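Local structure of alcohol dehydrogenase (Thermus thermophilus, 2EIH) at residues A[39-44]-A[330-335]; A[45-50]-A[324-329]. The protein probably acts as a zinc-containing, NAD-dependent alcohol dehydrogenase, an oxidoreductase of the medium-chain family, and binds a zinc ion through four cysteines. One frame throughout, in Å; residues are numbered along the deposited sequence.

Contact 1 of 2, residues A[39-44]-A[330-335]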
loop_
_atom_site.group_PDB
_atom_site.type_symbol
_atom_site.label_atom_id
_atom_site.label_comp_id
_atom_site.label_asym_id
_atom_site.label_seq_id
_atom_site.Cartn_x
_atom_site.Cartn_y
_atom_site.Cartn_z
ATOM N N LEU A 39 -25.797 0.564 -23.624
ATOM C CA LEU A 39 -25.146 1.619 -24.390
ATOM C C LEU A 39 -24.140 2.415 -23.569
ATOM O O LEU A 39 -24.430 2.823 -22.450
ATOM C CB LEU A 39 -26.202 2.582 -24.936
ATOM C CG LEU A 39 -26.874 2.337 -26.287
ATOM C CD1 LEU A 39 -27.451 0.941 -26.399
ATOM C CD2 LEU A 39 -27.970 3.398 -26.470
ATOM N N ASN A 40 -22.960 2.644 -24.134
ATOM C CA ASN A 40 -21.920 3.429 -23.466
ATOM C C ASN A 40 -21.466 4.604 -24.341
ATOM O O ASN A 40 -21.585 4.559 -25.563
ATOM C CB ASN A 40 -20.740 2.529 -23.104
ATOM C CG ASN A 40 -21.032 1.665 -21.907
ATOM O OD1 ASN A 40 -21.249 0.462 -22.023
ATOM N ND2 ASN A 40 -21.048 2.284 -20.739
ATOM N N HIS A 41 -20.945 5.654 -23.718
ATOM C CA HIS A 41 -20.515 6.822 -24.477
ATOM C C HIS A 41 -19.420 6.468 -25.478
ATOM O O HIS A 41 -19.220 7.157 -26.489
ATOM C CB HIS A 41 -20.062 7.934 -23.524
ATOM C CG HIS A 41 -21.187 8.541 -22.742
ATOM N ND1 HIS A 41 -22.138 9.356 -23.316
ATOM C CD2 HIS A 41 -21.537 8.412 -21.440
ATOM C CE1 HIS A 41 -23.029 9.701 -22.405
ATOM N NE2 HIS A 41 -22.689 9.142 -21.256
ATOM N N LEU A 42 -18.735 5.370 -25.193
ATOM C CA LEU A 42 -17.682 4.864 -26.054
ATOM C C LEU A 42 -18.256 4.486 -27.425
ATOM O O LEU A 42 -17.622 4.728 -28.459
ATOM C CB LEU A 42 -17.031 3.641 -25.402
ATOM C CG LEU A 42 -15.957 2.898 -26.195
ATOM C CD1 LEU A 42 -14.912 3.879 -26.726
ATOM C CD2 LEU A 42 -15.321 1.858 -25.296
ATOM N N ASP A 43 -19.448 3.891 -27.439
ATOM C CA ASP A 43 -20.060 3.509 -28.704
ATOM C C ASP A 43 -20.270 4.768 -29.548
ATOM O O ASP A 43 -20.212 4.706 -30.771
ATOM C CB ASP A 43 -21.427 2.833 -28.502
ATOM C CG ASP A 43 -21.418 1.751 -27.430
ATOM O OD1 ASP A 43 -20.335 1.302 -27.009
ATOM O OD2 ASP A 43 -22.520 1.346 -27.008
ATOM N N VAL A 44 -20.514 5.904 -28.897
ATOM C CA VAL A 44 -20.746 7.152 -29.619
ATOM C C VAL A 44 -19.466 7.684 -30.255
ATOM O O VAL A 44 -19.482 8.141 -31.402
ATOM C CB VAL A 44 -21.362 8.232 -28.695
ATOM C CG1 VAL A 44 -21.498 9.551 -29.438
ATOM C CG2 VAL A 44 -22.731 7.768 -28.215
ATOM N N GLU A 330 -26.563 10.879 -25.883
ATOM C CA GLU A 330 -25.802 12.072 -26.200
ATOM C C GLU A 330 -26.313 13.323 -25.506
ATOM O O GLU A 330 -25.539 14.244 -25.237
ATOM C CB GLU A 330 -25.777 12.301 -27.708
ATOM C CG GLU A 330 -24.886 11.325 -28.449
ATOM C CD GLU A 330 -24.632 11.762 -29.873
ATOM O OE1 GLU A 330 -25.609 11.864 -30.650
ATOM O OE2 GLU A 330 -23.454 12.007 -30.211
ATOM N N GLU A 331 -27.610 13.360 -25.215
ATOM C CA GLU A 331 -28.203 14.519 -24.554
ATOM C C GLU A 331 -28.171 14.449 -23.020
ATOM O O GLU A 331 -28.699 15.335 -22.344
ATOM C CB GLU A 331 -29.645 14.719 -25.041
ATOM C CG GLU A 331 -30.665 13.730 -24.487
ATOM C CD GLU A 331 -32.067 13.915 -25.087
ATOM O OE1 GLU A 331 -33.055 13.440 -24.478
ATOM O OE2 GLU A 331 -32.179 14.524 -26.176
ATOM N N ARG A 332 -27.532 13.409 -22.486
ATOM C CA ARG A 332 -27.414 13.198 -21.040
ATOM C C ARG A 332 -28.686 13.551 -20.263
ATOM O O ARG A 332 -28.617 14.126 -19.174
ATOM C CB ARG A 332 -26.237 14.003 -20.464
ATOM C CG ARG A 332 -24.863 13.320 -20.520
ATOM C CD ARG A 332 -24.064 13.684 -21.773
ATOM N NE ARG A 332 -22.726 13.085 -21.757
ATOM C CZ ARG A 332 -21.848 13.171 -22.755
ATOM N NH1 ARG A 332 -20.656 12.592 -22.651
ATOM N NH2 ARG A 332 -22.161 13.829 -23.865
ATOM N N ARG A 333 -29.842 13.192 -20.808
ATOM C CA ARG A 333 -31.100 13.499 -20.143
ATOM C C ARG A 333 -31.577 12.344 -19.274
ATOM O O ARG A 333 -31.977 12.538 -18.127
ATOM C CB ARG A 333 -32.163 13.863 -21.181
ATOM C CG ARG A 333 -33.473 14.334 -20.590
ATOM C CD ARG A 333 -34.376 14.960 -21.653
ATOM N NE ARG A 333 -34.903 14.006 -22.629
ATOM C CZ ARG A 333 -35.759 13.027 -22.345
ATOM N NH1 ARG A 333 -36.191 12.859 -21.099
ATOM N NH2 ARG A 333 -36.201 12.228 -23.312
ATOM N N VAL A 334 -31.526 11.138 -19.815
ATOM C CA VAL A 334 -31.960 9.971 -19.064
ATOM C C VAL A 334 -31.096 9.688 -17.842
ATOM O O VAL A 334 -29.874 9.725 -17.920
ATOM C CB VAL A 334 -31.976 8.731 -19.971
ATOM C CG1 VAL A 334 -32.067 7.465 -19.130
ATOM C CG2 VAL A 334 -33.169 8.814 -20.916
ATOM N N PHE A 335 -31.743 9.419 -16.714
ATOM C CA PHE A 335 -31.041 9.100 -15.472
ATOM C C PHE A 335 -30.865 7.584 -15.459
ATOM O O PHE A 335 -31.843 6.835 -15.329
ATOM C CB PHE A 335 -31.869 9.519 -14.253
ATOM C CG PHE A 335 -31.136 9.392 -12.941
ATOM C CD1 PHE A 335 -30.468 10.488 -12.389
ATOM C CD2 PHE A 335 -31.097 8.170 -12.264
ATOM C CE1 PHE A 335 -29.773 10.372 -11.183
ATOM C CE2 PHE A 335 -30.403 8.046 -11.060
ATOM C CZ PHE A 335 -29.737 9.151 -10.514
#
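The imidazole of H41 and the guanidinium of R332 lie flat on one another, their centres 4.2 Å apart and their planes only 14° from parallel. The stack is offset, so that rim meets rim: H41 CE1 sits 3.5 Å from R332 NE, and H41 ND1 lies 3.6 Å from R332 NH1. R332 reaches this position through a turn about its CB-CG bond (chi2 93°), after which its chain runs straight out over the ring. Against the opposite side of the imidazole, near its rim, comes an aliphatic group, with L329 CG 3.4 Å from H41 CE1. The ring is thus held between a planar cation and a leucine, a pairing that probably limits its tilt without any hydrogen bond across the two segments.

One turn further along the helix, V44 meets E330. The extended glutamate side chain passes beside the valine, bringing E330 OE2 to 3.2 Å from V44 CG1, while its methylene CG rests near both methyls. This carboxylate has its main partner in R47, with which it forms a salt bridge, so the valine methyl borders an ion pair.

The start of helix 41-48 is tied back on itself. The backbone N of N40 points almost straight (175°) at D43 OD2, 3.2 Å away, meeting it from above the carboxylate plane; Y121 OH bonds to the same oxygen.

R332, with positive phi, is the first residue beyond helix 322-330 and forms a Schellman motif there. The contact therefore joins the first turns of one helix to the C-terminal end of another, just before strand 337-341 enters the sheet of the GroES-like catalytic domain.

Contact 2 of 2, residues A[45-50]-A[324-329]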
loop_
_atom_site.group_PDB
_atom_site.type_symbol
_atom_site.label_atom_id
_atom_site.label_comp_id
_atom_site.label_asym_id
_atom_site.label_seq_id
_atom_site.Cartn_x
_atom_site.Cartn_y
_atom_site.Cartn_z
ATOM N N TRP A 45 -18.360 7.623 -29.519
ATOM C CA TRP A 45 -17.091 8.093 -30.050
ATOM C C TRP A 45 -16.706 7.259 -31.275
ATOM O O TRP A 45 -16.185 7.791 -32.261
ATOM C CB TRP A 45 -15.998 8.019 -28.973
ATOM C CG TRP A 45 -16.319 8.846 -27.765
ATOM C CD1 TRP A 45 -17.065 9.989 -27.738
ATOM C CD2 TRP A 45 -15.946 8.577 -26.407
ATOM N NE1 TRP A 45 -17.188 10.448 -26.450
ATOM C CE2 TRP A 45 -16.512 9.600 -25.610
ATOM C CE3 TRP A 45 -15.190 7.574 -25.784
ATOM C CZ2 TRP A 45 -16.353 9.645 -24.215
ATOM C CZ3 TRP A 45 -15.029 7.620 -24.392
ATOM C CH2 TRP A 45 -15.609 8.650 -23.628
ATOM N N VAL A 46 -16.981 5.958 -31.229
ATOM C CA VAL A 46 -16.656 5.105 -32.358
ATOM C C VAL A 46 -17.570 5.453 -33.523
ATOM O O VAL A 46 -17.129 5.481 -34.671
ATOM C CB VAL A 46 -16.808 3.614 -32.010
ATOM C CG1 VAL A 46 -16.561 2.764 -33.248
ATOM C CG2 VAL A 46 -15.808 3.242 -30.922
ATOM N N ARG A 47 -18.837 5.738 -33.233
ATOM C CA ARG A 47 -19.779 6.093 -34.288
ATOM C C ARG A 47 -19.385 7.392 -34.985
ATOM O O ARG A 47 -19.385 7.469 -36.211
ATOM C CB ARG A 47 -21.202 6.224 -33.731
ATOM C CG ARG A 47 -22.155 6.902 -34.717
ATOM C CD ARG A 47 -23.592 6.969 -34.241
ATOM N NE ARG A 47 -23.802 7.697 -32.990
ATOM C CZ ARG A 47 -23.746 9.018 -32.839
ATOM N NH1 ARG A 47 -23.968 9.542 -31.640
ATOM N NH2 ARG A 47 -23.466 9.811 -33.863
ATOM N N LYS A 48 -19.060 8.416 -34.204
ATOM C CA LYS A 48 -18.673 9.704 -34.773
ATOM C C LYS A 48 -17.350 9.636 -35.523
ATOM O O LYS A 48 -17.106 10.431 -36.428
ATOM C CB LYS A 48 -18.570 10.763 -33.680
ATOM C CG LYS A 48 -19.903 11.224 -33.148
ATOM C CD LYS A 48 -19.715 12.293 -32.089
ATOM C CE LYS A 48 -21.036 12.957 -31.765
ATOM N NZ LYS A 48 -20.908 13.948 -30.665
ATOM N N GLY A 49 -16.496 8.691 -35.146
ATOM C CA GLY A 49 -15.210 8.560 -35.807
ATOM C C GLY A 49 -14.085 9.112 -34.956
ATOM O O GLY A 49 -12.914 9.046 -35.330
ATOM N N VAL A 50 -14.445 9.653 -33.800
ATOM C CA VAL A 50 -13.480 10.216 -32.878
ATOM C C VAL A 50 -12.594 9.143 -32.268
ATOM O O VAL A 50 -11.489 9.424 -31.809
ATOM C CB VAL A 50 -14.190 10.951 -31.743
ATOM C CG1 VAL A 50 -13.177 11.707 -30.903
ATOM C CG2 VAL A 50 -15.234 11.891 -32.313
ATOM N N GLU A 324 -31.901 5.845 -32.058
ATOM C CA GLU A 324 -32.653 6.631 -31.083
ATOM C C GLU A 324 -31.988 6.524 -29.723
ATOM O O GLU A 324 -32.045 7.455 -28.925
ATOM C CB GLU A 324 -34.088 6.121 -30.981
ATOM C CG GLU A 324 -34.858 6.746 -29.829
ATOM C CD GLU A 324 -35.183 8.208 -30.061
ATOM O OE1 GLU A 324 -34.455 8.879 -30.828
ATOM O OE2 GLU A 324 -36.161 8.703 -29.461
ATOM N N GLY A 325 -31.371 5.372 -29.463
ATOM C CA GLY A 325 -30.696 5.166 -28.201
ATOM C C GLY A 325 -29.469 6.049 -28.080
ATOM O O GLY A 325 -29.159 6.544 -26.996
ATOM N N HIS A 326 -28.758 6.258 -29.186
ATOM C CA HIS A 326 -27.568 7.104 -29.128
ATOM C C HIS A 326 -27.944 8.564 -28.928
ATOM O O HIS A 326 -27.151 9.347 -28.409
ATOM C CB HIS A 326 -26.721 6.974 -30.398
ATOM C CG HIS A 326 -25.721 5.853 -30.347
ATOM N ND1 HIS A 326 -24.455 5.978 -30.887
ATOM C CD2 HIS A 326 -25.811 4.603 -29.869
ATOM C CE1 HIS A 326 -23.812 4.836 -30.738
ATOM N NE2 HIS A 326 -24.603 3.978 -30.125
ATOM N N ARG A 327 -29.152 8.931 -29.348
ATOM C CA ARG A 327 -29.617 10.303 -29.181
ATOM C C ARG A 327 -29.851 10.545 -27.689
ATOM O O ARG A 327 -29.327 11.496 -27.106
ATOM C CB ARG A 327 -30.913 10.513 -29.962
ATOM C CG ARG A 327 -31.485 11.905 -29.833
ATOM C CD ARG A 327 -32.804 12.035 -30.567
ATOM N NE ARG A 327 -33.803 12.617 -29.681
ATOM C CZ ARG A 327 -34.435 11.944 -28.727
ATOM N NH1 ARG A 327 -34.180 10.656 -28.544
ATOM N NH2 ARG A 327 -35.305 12.561 -27.941
ATOM N N LEU A 328 -30.635 9.661 -27.078
ATOM C CA LEU A 328 -30.938 9.740 -25.656
ATOM C C LEU A 328 -29.696 9.870 -24.797
ATOM O O LEU A 328 -29.682 10.598 -23.806
ATOM C CB LEU A 328 -31.689 8.494 -25.203
ATOM C CG LEU A 328 -33.162 8.390 -25.545
ATOM C CD1 LEU A 328 -33.652 7.006 -25.188
ATOM C CD2 LEU A 328 -33.937 9.454 -24.788
ATOM N N LEU A 329 -28.657 9.142 -25.174
ATOM C CA LEU A 329 -27.413 9.149 -24.424
ATOM C C LEU A 329 -26.592 10.404 -24.645
ATOM O O LEU A 329 -25.995 10.936 -23.714
ATOM C CB LEU A 329 -26.580 7.924 -24.793
ATOM C CG LEU A 329 -25.342 7.721 -23.928
ATOM C CD1 LEU A 329 -25.738 7.618 -22.459
ATOM C CD2 LEU A 329 -24.634 6.457 -24.382
#
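R47 NE gives its hydrogen to H326 ND1 across 2.8 Å, in a nearly straight bond with an N-H...acceptor angle of 171°. The acceptor lies in the plane of the guanidinium, at its edge, whereas the donor stands a little out of the imidazole plane. The two flat groups are turned about 60° against each other, which makes this an edge meeting rather than a stack. Both side chains leave their helices toward the opposite segment and run side by side in antiparallel fashion. The arginine is extended as far as CD and then bends (chi3 60°), which presents NE to the ring while the terminal nitrogens turn elsewhere. Its methylene lies alongside too, with R47 CD 3.6 Å from H326 ND1, and R47 NH1 comes to 4.0 Å from H326 CB.

The other nitrogens of the guanidinium are used as well: NH1 forms a salt bridge with E330, and NH2 bonds to the carbonyl of G10. A leucine in place of R47 would probably leave the buried H326 ND1 without its donor, E330 without its principal counter-charge and the G10 carbonyl without this donor.

H326 is held at both ends of its imidazole, since NE2 is hydrogen-bonded to Y121 OH. Aliphatic neighbours add to this polar grip: L15 of strand 15-19 and L61 both pack against the histidine side chain.

ND1, as acceptor, probably carries no proton, consistent with a neutral imidazole that has its hydrogen on NE2. The neighbouring arginine charge would be expected to favour that state, making the buried pair in all likelihood a directional bond between a cation and a neutral ring.

In the fold
Contacts 1 and 2 are two levels of a single interface between helix 41-48 and helix 322-330 with the loop that follows it, their centres about 7 Å apart. In chain order come 39-44, 45-50, 324-329 and 330-335, so contact 2 pairs the inner segments and contact 1 the outer ones. Between the segments lie 273 residues in contact 2 and 285 in contact 1, including the parallel sheet of the Rossmann-type nucleotide-binding domain. The helices thus bring the C-terminal part of the chain back to its beginning; here strand 337-341 pairs antiparallel with strand 29-38, consistent with the medium-chain dehydrogenase fold. Y121, whose hydroxyl bonds to D43 and H326, connects the two levels, away from the zinc site.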